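Local coordinates for glycoside hydrolase family 81 (Clostridium thermocellum, PDB 6FOP), which probably hydrolyses beta-1,3-glucans such as laminarin, as a family 81 glycoside hydrolase of the Clostridium thermocellum cellulosome, at residues 352-357 / 431-436; 404-409 / 417-422; 445-450 / 505-510; 455-460 / 517-522; 499-504 / 525-530. All blocks are in the same frame, centred on the assembly; numbering follows the deposited sequence.

All five contacts lie within the helical C-terminal family 81 domain. Interactions 1, 3 and 5 join pairs of helices; interactions 2 and 4 set a loop against a helix. Interactions 1 and 2 share helix 416-433, with interaction 2 nested along the chain inside the loop closed by interaction 1. Their centres are about 24 Å apart. Interactions 3, 4 and 5 follow, with alternating segments that tie helix 440-455 and the loop after it to helices 494-511 and 514-534. Interactions 3 and 4 lie closest, about 11 Å between centres, and are joined by the Glu509–Arg517 salt bridge. Interaction 1 touches interaction 3 through Ala431 and Leu432 on Trp507 and Ala510. Interaction 5 packs on interactions 2 and 4. This is consistent with the (alpha/alpha)6 barrel of family 81.

Interaction 1. Residues 352-357 / 431-436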
# COMPACT_ATOMS: atom_id res chain seq x y z
N ALA A 352 17.18 -15.01 11.65
CA ALA A 352 18.10 -15.71 12.57
C ALA A 352 19.49 -15.90 11.98
O ALA A 352 20.47 -16.00 12.72
CB ALA A 352 17.52 -17.05 12.93
N LEU A 353 19.58 -15.97 10.65
CA LEU A 353 20.85 -16.25 9.97
C LEU A 353 22.00 -15.34 10.43
O LEU A 353 23.07 -15.85 10.81
CB LEU A 353 20.63 -16.18 8.46
CG LEU A 353 21.86 -16.29 7.57
CD1 LEU A 353 22.65 -17.58 7.84
CD2 LEU A 353 21.47 -16.18 6.11
N PRO A 354 21.82 -14.02 10.41
CA PRO A 354 22.94 -13.16 10.81
C PRO A 354 23.35 -13.34 12.28
O PRO A 354 24.52 -13.08 12.63
CB PRO A 354 22.43 -11.74 10.56
CG PRO A 354 20.96 -11.88 10.50
CD PRO A 354 20.68 -13.23 9.93
N ILE A 355 22.39 -13.73 13.13
CA ILE A 355 22.69 -13.94 14.54
C ILE A 355 23.61 -15.16 14.67
O ILE A 355 24.61 -15.12 15.41
CB ILE A 355 21.40 -14.08 15.36
CG1 ILE A 355 20.53 -12.81 15.20
CG2 ILE A 355 21.71 -14.35 16.83
CD1 ILE A 355 19.13 -12.91 15.75
N ALA A 356 23.28 -16.24 13.97
CA ALA A 356 24.18 -17.40 13.92
C ALA A 356 25.60 -17.02 13.47
O ALA A 356 26.60 -17.47 14.06
CB ALA A 356 23.63 -18.50 13.03
N GLU A 357 25.69 -16.18 12.45
CA GLU A 357 26.98 -15.75 11.93
C GLU A 357 27.74 -14.92 12.97
O GLU A 357 28.95 -15.15 13.20
CB GLU A 357 26.81 -14.93 10.65
CG GLU A 357 26.30 -15.76 9.49
CD GLU A 357 25.85 -14.96 8.31
OE1 GLU A 357 25.48 -13.79 8.50
OE2 GLU A 357 25.81 -15.56 7.20
N ALA A 431 21.48 -12.97 -1.35
CA ALA A 431 22.22 -12.05 -2.24
C ALA A 431 23.33 -11.25 -1.59
O ALA A 431 24.38 -11.02 -2.20
CB ALA A 431 21.24 -11.13 -2.95
N LEU A 432 23.12 -10.86 -0.33
CA LEU A 432 24.12 -10.11 0.43
C LEU A 432 25.37 -10.97 0.70
O LEU A 432 26.44 -10.43 0.93
CB LEU A 432 23.53 -9.63 1.77
CG LEU A 432 22.51 -8.51 1.62
CD1 LEU A 432 21.68 -8.37 2.89
CD2 LEU A 432 23.20 -7.20 1.26
N ARG A 433 25.20 -12.29 0.66
CA ARG A 433 26.26 -13.25 0.96
C ARG A 433 26.81 -13.98 -0.25
O ARG A 433 27.90 -14.54 -0.19
CB ARG A 433 25.72 -14.28 1.95
CG ARG A 433 25.37 -13.67 3.30
CD ARG A 433 24.44 -14.57 4.07
NE ARG A 433 24.25 -14.07 5.43
CZ ARG A 433 23.41 -13.10 5.79
NH1 ARG A 433 22.62 -12.53 4.91
NH2 ARG A 433 23.31 -12.72 7.04
N ASP A 434 26.08 -13.98 -1.36
CA ASP A 434 26.39 -14.85 -2.46
C ASP A 434 25.92 -14.16 -3.74
O ASP A 434 24.77 -14.36 -4.18
CB ASP A 434 25.77 -16.22 -2.29
CG ASP A 434 26.16 -17.19 -3.36
OD1 ASP A 434 26.71 -16.76 -4.39
OD2 ASP A 434 25.87 -18.39 -3.18
N PRO A 435 26.79 -13.30 -4.31
CA PRO A 435 26.45 -12.61 -5.55
C PRO A 435 26.26 -13.54 -6.73
O PRO A 435 25.58 -13.19 -7.70
CB PRO A 435 27.65 -11.66 -5.76
CG PRO A 435 28.80 -12.35 -5.10
CD PRO A 435 28.21 -13.09 -3.94
N GLN A 436 26.91 -14.70 -6.68
CA GLN A 436 26.82 -15.69 -7.74
C GLN A 436 25.38 -16.25 -7.80
O GLN A 436 24.72 -16.22 -8.84
CB GLN A 436 27.87 -16.78 -7.41
CG GLN A 436 27.90 -17.99 -8.28
CD GLN A 436 28.89 -18.98 -7.75
OE1 GLN A 436 28.77 -19.45 -6.62
NE2 GLN A 436 29.89 -19.29 -8.54
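Arg433 reaches out from helix 416-433 and grips Glu357 of helix 339-359 in a side-on salt bridge. NE of Arg433 gives a nearly straight bond (168°) to OE2 of Glu357 at 2.8 Å. The oxygen receives it on its syn lone pair. NH2 of Arg433 bonds to OE1 of Glu357, also at 2.8 Å, from 28° out of the carboxylate plane. The two flat groups are turned 26° against each other. The arginine chain is extended from CG to NE, and this length spans the gap between the backbones.

The tight side is apolar. CD2 of Leu353 lies over the centre of one guanidinium face, 3.6 Å from NE of Arg433. Pro354 meets the edge instead, with its CB 3.8 Å from NH2 of Arg433. Leu353 and Pro354 are both buried, so they form the inner wall of the contact.

The outer side is looser. Arg433 and Glu357 are both partly exposed, and OE1 of Glu357 also makes a weak hydrogen bond to a bound MPD molecule, probably from the crystallisation liquor. NH1 of Arg433 turns back to the carbonyl of Gln429 in its own helix, which further fixes the guanidinium.

Around the contact, helix 339-359 packs on helices 317-329 and 362-379. Helix 416-433 rests on helix 494-511 through Ala431 and Leu432.

Interaction 2. Residues 404-409 / 417-422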
# COMPACT_ATOMS: atom_id res chain seq x y z
N PRO A 404 1.46 -24.70 -3.34
CA PRO A 404 0.07 -24.46 -2.88
C PRO A 404 -0.20 -23.02 -2.44
O PRO A 404 0.69 -22.32 -1.94
CB PRO A 404 -0.10 -25.40 -1.68
CG PRO A 404 1.17 -26.15 -1.54
CD PRO A 404 2.21 -25.60 -2.43
N SER A 405 -1.42 -22.58 -2.73
CA SER A 405 -1.88 -21.23 -2.43
C SER A 405 -2.54 -21.21 -1.07
O SER A 405 -2.77 -22.27 -0.45
CB SER A 405 -2.91 -20.84 -3.47
OG SER A 405 -3.97 -21.77 -3.45
N SER A 406 -2.87 -20.01 -0.62
CA SER A 406 -3.65 -19.90 0.62
C SER A 406 -4.33 -18.55 0.71
O SER A 406 -3.87 -17.55 0.11
CB SER A 406 -2.79 -20.17 1.85
OG SER A 406 -1.71 -19.26 1.88
N TYR A 407 -5.41 -18.52 1.50
CA TYR A 407 -6.16 -17.30 1.79
C TYR A 407 -6.55 -16.52 0.52
O TYR A 407 -6.58 -15.30 0.53
CB TYR A 407 -5.36 -16.44 2.77
CG TYR A 407 -4.91 -17.18 4.02
CD1 TYR A 407 -5.80 -17.47 5.05
CD2 TYR A 407 -3.61 -17.63 4.16
CE1 TYR A 407 -5.42 -18.14 6.20
CE2 TYR A 407 -3.20 -18.31 5.30
CZ TYR A 407 -4.11 -18.57 6.31
OH TYR A 407 -3.69 -19.24 7.41
N GLY A 408 -6.86 -17.24 -0.55
CA GLY A 408 -7.31 -16.63 -1.77
C GLY A 408 -6.22 -15.99 -2.61
O GLY A 408 -6.53 -15.25 -3.54
N SER A 409 -4.94 -16.34 -2.39
CA SER A 409 -3.86 -15.87 -3.26
C SER A 409 -4.03 -16.31 -4.70
O SER A 409 -3.53 -15.65 -5.62
CB SER A 409 -2.48 -16.28 -2.71
OG SER A 409 -2.36 -17.69 -2.68
N HIS A 417 1.76 -9.48 -2.08
CA HIS A 417 2.85 -8.75 -1.40
C HIS A 417 3.19 -9.37 -0.04
O HIS A 417 4.38 -9.52 0.28
CB HIS A 417 2.57 -7.23 -1.34
CG HIS A 417 1.35 -6.83 -0.56
ND1 HIS A 417 0.23 -7.61 -0.43
CD2 HIS A 417 1.08 -5.69 0.12
CE1 HIS A 417 -0.67 -6.98 0.30
NE2 HIS A 417 -0.18 -5.81 0.64
N PHE A 418 2.16 -9.77 0.72
CA PHE A 418 2.40 -10.39 2.03
C PHE A 418 3.16 -11.70 1.83
O PHE A 418 4.12 -11.99 2.56
CB PHE A 418 1.09 -10.72 2.73
CG PHE A 418 0.19 -9.54 3.04
CD1 PHE A 418 0.67 -8.25 3.17
CD2 PHE A 418 -1.15 -9.77 3.28
CE1 PHE A 418 -0.17 -7.22 3.56
CE2 PHE A 418 -2.00 -8.74 3.62
CZ PHE A 418 -1.50 -7.47 3.76
N HIS A 419 2.70 -12.54 0.91
CA HIS A 419 3.32 -13.85 0.74
C HIS A 419 4.73 -13.70 0.21
O HIS A 419 5.70 -14.28 0.73
CB HIS A 419 2.57 -14.73 -0.25
CG HIS A 419 1.22 -15.22 0.16
ND1 HIS A 419 0.25 -14.49 0.80
CD2 HIS A 419 0.67 -16.43 -0.10
CE1 HIS A 419 -0.84 -15.24 0.92
NE2 HIS A 419 -0.61 -16.40 0.38
N TYR A 420 4.86 -12.97 -0.89
CA TYR A 420 6.12 -12.94 -1.61
C TYR A 420 7.18 -12.09 -0.91
O TYR A 420 8.36 -12.30 -1.13
CB TYR A 420 5.92 -12.50 -3.04
CG TYR A 420 5.01 -13.38 -3.88
CD1 TYR A 420 4.53 -14.59 -3.44
CD2 TYR A 420 4.58 -12.93 -5.13
CE1 TYR A 420 3.67 -15.36 -4.20
CE2 TYR A 420 3.72 -13.67 -5.89
CZ TYR A 420 3.25 -14.88 -5.43
OH TYR A 420 2.38 -15.64 -6.15
N GLY A 421 6.78 -11.16 -0.07
CA GLY A 421 7.74 -10.37 0.69
C GLY A 421 8.70 -11.24 1.50
O GLY A 421 9.88 -10.93 1.59
N TYR A 422 8.17 -12.32 2.08
CA TYR A 422 9.01 -13.25 2.83
C TYR A 422 10.02 -13.96 1.93
O TYR A 422 11.18 -14.16 2.31
CB TYR A 422 8.16 -14.27 3.56
CG TYR A 422 7.35 -13.72 4.71
CD1 TYR A 422 7.95 -13.31 5.89
CD2 TYR A 422 5.95 -13.64 4.64
CE1 TYR A 422 7.20 -12.84 6.95
CE2 TYR A 422 5.19 -13.16 5.72
CZ TYR A 422 5.82 -12.75 6.87
OH TYR A 422 5.10 -12.27 7.94
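His419, on helix 416-433, points its ring at Ser406 and Ser409, which are the two ends of a type I' beta turn. The turn lies in the loop that leads from strand 399-403 into this same helix.

In the first shell, NE2 of His419 does the touching. It makes two weak hydrogen bonds to Ser406, one to the carbonyl O at 3.5 Å and one to OG at 3.4 Å. CB of Ser409 adds a van der Waals contact, 3.6 Å from NE2 of His419. Both serines approach the ring obliquely. The imidazole gets there because CG stands anti to the carbonyl carbon (chi1 -70°), which sends the ring out from the helix toward the turn. A bound MPD molecule, probably from the crystallisation liquor, is a separate neighbour, about 4 Å from the His419 side chain at the nearest atoms.

The second shell holds these groups in place. The stronger partner of Ser406 OG is Asp338, so the hydroxyl is shared between that carboxylate and the histidine. The His419 ring also meets the ring of Tyr340, near the start of helix 339-359.

The turn braces itself as well. Its backbone bond runs from Ser409 N to Ser406 O at 3.0 Å. In the other direction, Ser406 N gives a fairly straight bond (162°) to OG of Ser409 at 3.1 Å.

Interaction 3. Residues 445-450 / 505-510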
# COMPACT_ATOMS: atom_id res chain seq x y z
N ALA A 445 16.73 -14.03 -11.83
CA ALA A 445 15.62 -13.80 -12.77
C ALA A 445 14.25 -14.18 -12.17
O ALA A 445 13.26 -13.41 -12.28
CB ALA A 445 15.88 -14.52 -14.08
N MET A 446 14.17 -15.32 -11.48
CA MET A 446 12.92 -15.67 -10.82
C MET A 446 12.60 -14.73 -9.65
O MET A 446 11.43 -14.34 -9.46
CB MET A 446 12.91 -17.14 -10.38
CG MET A 446 12.69 -18.15 -11.49
SD MET A 446 11.09 -17.97 -12.32
CE MET A 446 10.01 -18.58 -10.99
N VAL A 447 13.62 -14.33 -8.88
CA VAL A 447 13.40 -13.36 -7.82
C VAL A 447 12.75 -12.10 -8.38
O VAL A 447 11.77 -11.56 -7.83
CB VAL A 447 14.70 -13.01 -7.07
CG1 VAL A 447 14.50 -11.86 -6.08
CG2 VAL A 447 15.24 -14.24 -6.33
N GLU A 448 13.27 -11.64 -9.51
CA GLU A 448 12.77 -10.38 -10.05
C GLU A 448 11.37 -10.53 -10.63
O GLU A 448 10.62 -9.57 -10.63
CB GLU A 448 13.83 -9.73 -10.96
CG GLU A 448 14.97 -9.23 -10.08
CD GLU A 448 16.22 -8.75 -10.78
OE1 GLU A 448 16.26 -8.63 -12.03
OE2 GLU A 448 17.16 -8.48 -10.03
N LEU A 449 10.98 -11.75 -11.04
CA LEU A 449 9.58 -11.98 -11.44
C LEU A 449 8.60 -11.86 -10.25
O LEU A 449 7.49 -11.33 -10.40
CB LEU A 449 9.41 -13.32 -12.16
CG LEU A 449 9.96 -13.46 -13.58
CD1 LEU A 449 9.49 -14.79 -14.13
CD2 LEU A 449 9.48 -12.38 -14.51
N LEU A 450 9.01 -12.31 -9.05
CA LEU A 450 8.18 -12.10 -7.85
C LEU A 450 8.07 -10.61 -7.56
O LEU A 450 6.98 -10.13 -7.21
CB LEU A 450 8.73 -12.83 -6.60
CG LEU A 450 8.27 -14.26 -6.43
CD1 LEU A 450 8.72 -15.18 -7.52
CD2 LEU A 450 8.71 -14.79 -5.06
N ILE A 505 14.41 -3.24 -1.17
CA ILE A 505 15.57 -2.36 -0.95
C ILE A 505 16.84 -3.20 -0.83
O ILE A 505 17.86 -2.94 -1.50
CB ILE A 505 15.42 -1.50 0.32
CG1 ILE A 505 14.21 -0.56 0.22
CG2 ILE A 505 16.69 -0.70 0.61
CD1 ILE A 505 13.92 0.23 1.48
N LEU A 506 16.78 -4.22 0.03
CA LEU A 506 17.96 -5.05 0.25
C LEU A 506 18.38 -5.79 -1.00
O LEU A 506 19.58 -5.86 -1.30
CB LEU A 506 17.73 -6.05 1.38
CG LEU A 506 17.50 -5.55 2.80
CD1 LEU A 506 17.22 -6.69 3.78
CD2 LEU A 506 18.68 -4.68 3.26
N TRP A 507 17.42 -6.34 -1.74
CA TRP A 507 17.75 -7.02 -2.99
C TRP A 507 18.43 -6.10 -3.99
O TRP A 507 19.44 -6.43 -4.59
CB TRP A 507 16.48 -7.62 -3.61
CG TRP A 507 16.73 -8.27 -4.92
CD1 TRP A 507 16.55 -7.71 -6.16
CD2 TRP A 507 17.26 -9.58 -5.15
NE1 TRP A 507 16.94 -8.59 -7.14
CE2 TRP A 507 17.39 -9.74 -6.55
CE3 TRP A 507 17.65 -10.63 -4.31
CZ2 TRP A 507 17.85 -10.92 -7.13
CZ3 TRP A 507 18.12 -11.79 -4.89
CH2 TRP A 507 18.22 -11.92 -6.28
N GLY A 508 17.85 -4.93 -4.19
CA GLY A 508 18.41 -3.97 -5.11
C GLY A 508 19.80 -3.53 -4.74
O GLY A 508 20.70 -3.51 -5.57
N GLU A 509 20.01 -3.23 -3.47
CA GLU A 509 21.33 -2.82 -3.06
C GLU A 509 22.32 -3.99 -3.14
O GLU A 509 23.45 -3.80 -3.60
CB GLU A 509 21.28 -2.23 -1.65
CG GLU A 509 22.60 -1.66 -1.15
CD GLU A 509 23.12 -0.46 -1.91
OE1 GLU A 509 22.44 0.12 -2.81
OE2 GLU A 509 24.25 -0.07 -1.62
N ALA A 510 21.90 -5.19 -2.74
CA ALA A 510 22.80 -6.35 -2.77
C ALA A 510 23.25 -6.70 -4.18
O ALA A 510 24.36 -7.19 -4.38
CB ALA A 510 22.12 -7.56 -2.16
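The indole of Trp507 has Val447 over one face and Glu448 at its edge. CG1 of Val447 sits almost on the normal through the six-membered ring, 3.5 Å from its centroid. This is a clear CH-pi contact. CG2 of Val447 reaches the rim of the same ring, 3.8 Å from CH2 of Trp507. On the other side Ala431 of helix 416-433 touches the rim of the ring. The indole therefore lies between two helices.

At the edge, NE1 of Trp507 gives a hydrogen bond of 2.9 Å to OE2 of Glu448, with an angle of 164° at the hydrogen. The oxygen lies in the ring plane and uses its anti lone pair. The carboxylate stands almost upright to the indole, with the planes 87° apart. Glu448 was deposited in two conformers, and this bond belongs to one of them. In that conformer its other oxygen, OE1, forms a salt bridge to Arg440. The buried indole N-H thus has an acceptor, and the buried carboxylate has a positive charge beside it.

CG of Trp507 stands anti to the backbone N (chi1 177°), which carries the ring across to the facing helix. The contact joins helices 440-455 and 494-511. Ile516 of helix 514-534 touches both Glu448 and Trp507, while Ala427 of helix 416-433 closes in on Val447.

Interaction 4. Residues 455-460 / 517-522; sequences ANWDRN and RDLGIY
Leu519 and Trp457 meet because of their first torsions. In Leu519, CG is anti to the backbone N (chi1 167°), which sends both methyls from the helix toward the loop. In Trp457, CG sits between the backbone N and the carbonyl carbon (chi1 64°), and the indole swings across the leucine at about a right angle. CD2 of Leu519 lies 3.7 Å from CE3 of Trp457, an oblique approach. CD2 of Leu519 also packs 3.4 Å from the carbonyl O of Ala455. Leu519 thus meets Ala455 and Trp457, on either side of Asn456 in sequence. No hydrogen bond crosses the contact.

The loop is shaped by its own polar groups. Asn456 OD1 accepts from Asp458 N at 3.1 Å, and Asp458 OD1 accepts from Asn460 N at 2.9 Å. Lys452 makes a cation-pi contact with Trp457 and a hydrogen bond to Asn456 OD1. Trp457 also touches Thr515 and Ile516, so its indole lies along the start of helix 514-534.

Two successive Asx turns thus shape the loop after helix 440-455, which packs on helix 514-534 within the family 81 C-terminal domain.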
# COMPACT_ATOMS: atom_id res chain seq x y z
N ALA A 455 5.02 -5.52 -7.61
CA ALA A 455 5.57 -4.16 -7.64
C ALA A 455 6.33 -3.89 -8.95
O ALA A 455 7.40 -3.30 -8.94
CB ALA A 455 6.44 -3.90 -6.42
N ASN A 456 5.73 -4.26 -10.08
CA ASN A 456 6.36 -3.99 -11.37
C ASN A 456 6.52 -2.46 -11.55
O ASN A 456 5.55 -1.71 -11.41
CB ASN A 456 5.56 -4.58 -12.52
CG ASN A 456 6.23 -4.41 -13.86
OD1 ASN A 456 7.45 -4.19 -13.96
ND2 ASN A 456 5.43 -4.44 -14.91
N TRP A 457 7.72 -2.04 -11.87
CA TRP A 457 8.11 -0.62 -12.05
C TRP A 457 8.16 -0.22 -13.53
O TRP A 457 8.35 0.95 -13.83
CB TRP A 457 9.49 -0.39 -11.41
CG TRP A 457 10.58 -1.16 -12.10
CD1 TRP A 457 11.36 -0.73 -13.11
CD2 TRP A 457 10.95 -2.52 -11.86
NE1 TRP A 457 12.22 -1.70 -13.52
CE2 TRP A 457 11.99 -2.82 -12.77
CE3 TRP A 457 10.53 -3.51 -10.95
CZ2 TRP A 457 12.60 -4.07 -12.80
CZ3 TRP A 457 11.12 -4.74 -11.00
CH2 TRP A 457 12.15 -5.01 -11.92
N ASP A 458 8.09 -1.20 -14.43
CA ASP A 458 8.35 -0.98 -15.86
C ASP A 458 7.01 -1.02 -16.62
O ASP A 458 6.42 -2.08 -16.84
CB ASP A 458 9.29 -2.05 -16.37
CG ASP A 458 9.64 -1.86 -17.84
OD1 ASP A 458 9.06 -0.98 -18.54
OD2 ASP A 458 10.52 -2.59 -18.33
N ARG A 459 6.57 0.17 -17.02
CA ARG A 459 5.28 0.32 -17.68
C ARG A 459 5.25 -0.34 -19.05
O ARG A 459 4.17 -0.56 -19.60
CB ARG A 459 4.93 1.79 -17.83
CG ARG A 459 4.84 2.56 -16.54
CD ARG A 459 4.59 4.03 -16.80
NE ARG A 459 4.69 4.85 -15.59
CZ ARG A 459 3.73 4.95 -14.69
NH1 ARG A 459 2.59 4.25 -14.84
NH2 ARG A 459 3.89 5.73 -13.63
N ASN A 460 6.42 -0.62 -19.61
CA ASN A 460 6.49 -1.28 -20.91
C ASN A 460 6.56 -2.80 -20.81
O ASN A 460 6.49 -3.47 -21.83
CB ASN A 460 7.69 -0.76 -21.71
CG ASN A 460 7.55 0.71 -22.09
OD1 ASN A 460 8.50 1.47 -22.00
ND2 ASN A 460 6.34 1.10 -22.49
N ARG A 517 16.39 -1.00 -6.20
CA ARG A 517 16.59 -0.44 -4.87
C ARG A 517 15.71 0.80 -4.63
O ARG A 517 15.04 0.90 -3.61
CB ARG A 517 18.05 -0.05 -4.64
CG ARG A 517 18.28 0.47 -3.25
CD ARG A 517 19.57 1.23 -3.19
NE ARG A 517 19.54 2.42 -4.03
CZ ARG A 517 20.60 3.15 -4.30
NH1 ARG A 517 21.80 2.81 -3.84
NH2 ARG A 517 20.49 4.23 -5.08
N ASP A 518 15.69 1.70 -5.61
CA ASP A 518 14.99 2.97 -5.44
C ASP A 518 13.49 2.76 -5.43
O ASP A 518 12.78 3.48 -4.74
CB ASP A 518 15.41 3.95 -6.53
CG ASP A 518 16.86 4.42 -6.39
OD1 ASP A 518 17.56 4.05 -5.41
OD2 ASP A 518 17.30 5.18 -7.28
N LEU A 519 13.01 1.77 -6.19
CA LEU A 519 11.62 1.30 -6.12
C LEU A 519 11.29 0.92 -4.67
O LEU A 519 10.26 1.33 -4.11
CB LEU A 519 11.42 0.11 -7.04
CG LEU A 519 10.13 -0.72 -6.87
CD1 LEU A 519 8.90 0.05 -7.30
CD2 LEU A 519 10.24 -2.04 -7.62
N GLY A 520 12.15 0.11 -4.07
CA GLY A 520 11.96 -0.28 -2.67
C GLY A 520 11.89 0.90 -1.73
O GLY A 520 11.06 0.93 -0.81
N ILE A 521 12.80 1.86 -1.91
CA ILE A 521 12.84 3.04 -1.07
C ILE A 521 11.56 3.83 -1.22
O ILE A 521 10.99 4.31 -0.23
CB ILE A 521 14.12 3.86 -1.29
CG1 ILE A 521 15.34 3.03 -0.85
CG2 ILE A 521 14.05 5.20 -0.56
CD1 ILE A 521 16.67 3.65 -1.19
N TYR A 522 11.10 3.99 -2.45
CA TYR A 522 9.81 4.64 -2.73
C TYR A 522 8.65 3.97 -1.99
O TYR A 522 7.86 4.62 -1.26
CB TYR A 522 9.58 4.66 -4.26
CG TYR A 522 8.13 4.87 -4.70
CD1 TYR A 522 7.51 6.11 -4.55
CD2 TYR A 522 7.38 3.83 -5.23
CE1 TYR A 522 6.19 6.31 -4.94
CE2 TYR A 522 6.05 4.04 -5.59
CZ TYR A 522 5.48 5.26 -5.45
OH TYR A 522 4.16 5.44 -5.82

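Interaction 5. Residues 499-504 / 525-530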
# COMPACT_ATOMS: atom_id res chain seq x y z
N ASN A 499 7.38 -5.35 4.93
CA ASN A 499 8.36 -6.43 4.83
C ASN A 499 8.76 -6.66 3.38
O ASN A 499 9.94 -6.88 3.07
CB ASN A 499 7.77 -7.70 5.41
CG ASN A 499 8.75 -8.86 5.43
OD1 ASN A 499 9.88 -8.73 5.92
ND2 ASN A 499 8.30 -10.00 4.94
N ALA A 500 7.78 -6.66 2.47
CA ALA A 500 8.12 -6.83 1.05
C ALA A 500 8.98 -5.67 0.56
O ALA A 500 9.95 -5.85 -0.18
CB ALA A 500 6.88 -6.95 0.20
N TRP A 501 8.63 -4.46 0.96
CA TRP A 501 9.33 -3.29 0.47
C TRP A 501 10.76 -3.21 0.96
O TRP A 501 11.69 -2.95 0.17
CB TRP A 501 8.57 -2.02 0.78
CG TRP A 501 7.13 -2.00 0.36
CD1 TRP A 501 6.17 -1.25 0.94
CD2 TRP A 501 6.46 -2.76 -0.68
NE1 TRP A 501 4.97 -1.43 0.31
CE2 TRP A 501 5.10 -2.37 -0.68
CE3 TRP A 501 6.86 -3.73 -1.61
CZ2 TRP A 501 4.16 -2.90 -1.56
CZ3 TRP A 501 5.92 -4.26 -2.49
CH2 TRP A 501 4.58 -3.83 -2.46
N GLN A 502 10.97 -3.51 2.24
CA GLN A 502 12.36 -3.56 2.76
C GLN A 502 13.18 -4.63 2.07
O GLN A 502 14.36 -4.43 1.80
CB GLN A 502 12.40 -3.66 4.29
CG GLN A 502 11.93 -4.99 4.89
CD GLN A 502 13.03 -6.00 5.07
OE1 GLN A 502 14.20 -5.66 5.27
NE2 GLN A 502 12.64 -7.27 5.05
N ALA A 503 12.56 -5.77 1.79
CA ALA A 503 13.26 -6.82 1.08
C ALA A 503 13.70 -6.36 -0.31
O ALA A 503 14.78 -6.73 -0.77
CB ALA A 503 12.40 -8.07 0.97
N ILE A 504 12.84 -5.59 -1.00
CA ILE A 504 13.19 -5.03 -2.31
C ILE A 504 14.38 -4.07 -2.21
O ILE A 504 15.30 -4.10 -3.05
CB ILE A 504 11.96 -4.37 -2.96
CG1 ILE A 504 10.95 -5.45 -3.35
CG2 ILE A 504 12.36 -3.61 -4.21
CD1 ILE A 504 9.65 -4.91 -3.89
N THR A 525 9.26 3.97 2.11
CA THR A 525 9.15 5.27 2.73
C THR A 525 7.71 5.77 2.70
O THR A 525 7.18 6.30 3.68
CB THR A 525 10.12 6.25 2.04
OG1 THR A 525 11.46 5.70 2.09
CG2 THR A 525 10.11 7.58 2.73
N THR A 526 7.06 5.59 1.54
CA THR A 526 5.69 6.09 1.41
C THR A 526 4.73 5.28 2.30
O THR A 526 3.92 5.87 3.02
CB THR A 526 5.25 6.06 -0.04
OG1 THR A 526 6.17 6.79 -0.86
CG2 THR A 526 3.86 6.71 -0.16
N GLU A 527 4.80 3.94 2.27
CA GLU A 527 3.92 3.15 3.12
C GLU A 527 4.08 3.50 4.59
O GLU A 527 3.09 3.62 5.32
CB GLU A 527 4.06 1.65 2.84
CG GLU A 527 2.92 0.84 3.46
CD GLU A 527 2.11 -0.02 2.50
OE1 GLU A 527 2.56 -0.27 1.35
OE2 GLU A 527 0.98 -0.40 2.89
N VAL A 528 5.32 3.71 5.02
CA VAL A 528 5.55 4.09 6.41
C VAL A 528 4.82 5.41 6.72
O VAL A 528 4.19 5.56 7.78
CB VAL A 528 7.05 4.19 6.71
CG1 VAL A 528 7.30 4.92 8.03
CG2 VAL A 528 7.68 2.78 6.77
N GLU A 529 4.93 6.38 5.81
CA GLU A 529 4.26 7.68 6.03
C GLU A 529 2.73 7.50 6.13
O GLU A 529 2.08 8.09 7.02
CB GLU A 529 4.57 8.65 4.90
CG GLU A 529 6.00 9.13 4.89
CD GLU A 529 6.34 10.10 6.00
OE1 GLU A 529 5.44 10.85 6.49
OE2 GLU A 529 7.52 10.18 6.36
N ALA A 530 2.16 6.66 5.26
CA ALA A 530 0.72 6.38 5.33
C ALA A 530 0.35 5.66 6.64
O ALA A 530 -0.65 5.99 7.28
CB ALA A 530 0.27 5.58 4.11
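Trp501 and Glu527 carry the whole contact, with nearly equal surface buried on each. NE1 of Trp501 gives a hydrogen bond of 2.9 Å to OE1 of Glu527. The bond is close to straight (166°), and the oxygen lies near the indole plane. On the acceptor side the fit is less regular. OE1 is met on its anti side, tilted out of the carboxylate plane, and the two flat groups stand 41° apart. CB of Glu527 adds a looser touch, 4.1 Å from CD1 of Trp501.

The glutamate chain leaves its helix with CG anti to the backbone N and then bends at chi2 (123°), which brings the carboxylate up to the indole edge. Other partners hold it there. OE1 also bonds to Ser477 OG, its strongest partner, and OE2 to Gln491 NE2. Both oxygens of this buried acid are therefore satisfied.

The bond joins helices 494-511 and 514-534, which follow each other in the chain. Ile454 and Ala455 of helix 440-455 pack against Trp501. Strand 476-477 also touches both partners, Ser477 meeting Trp501 and His476 meeting Glu527.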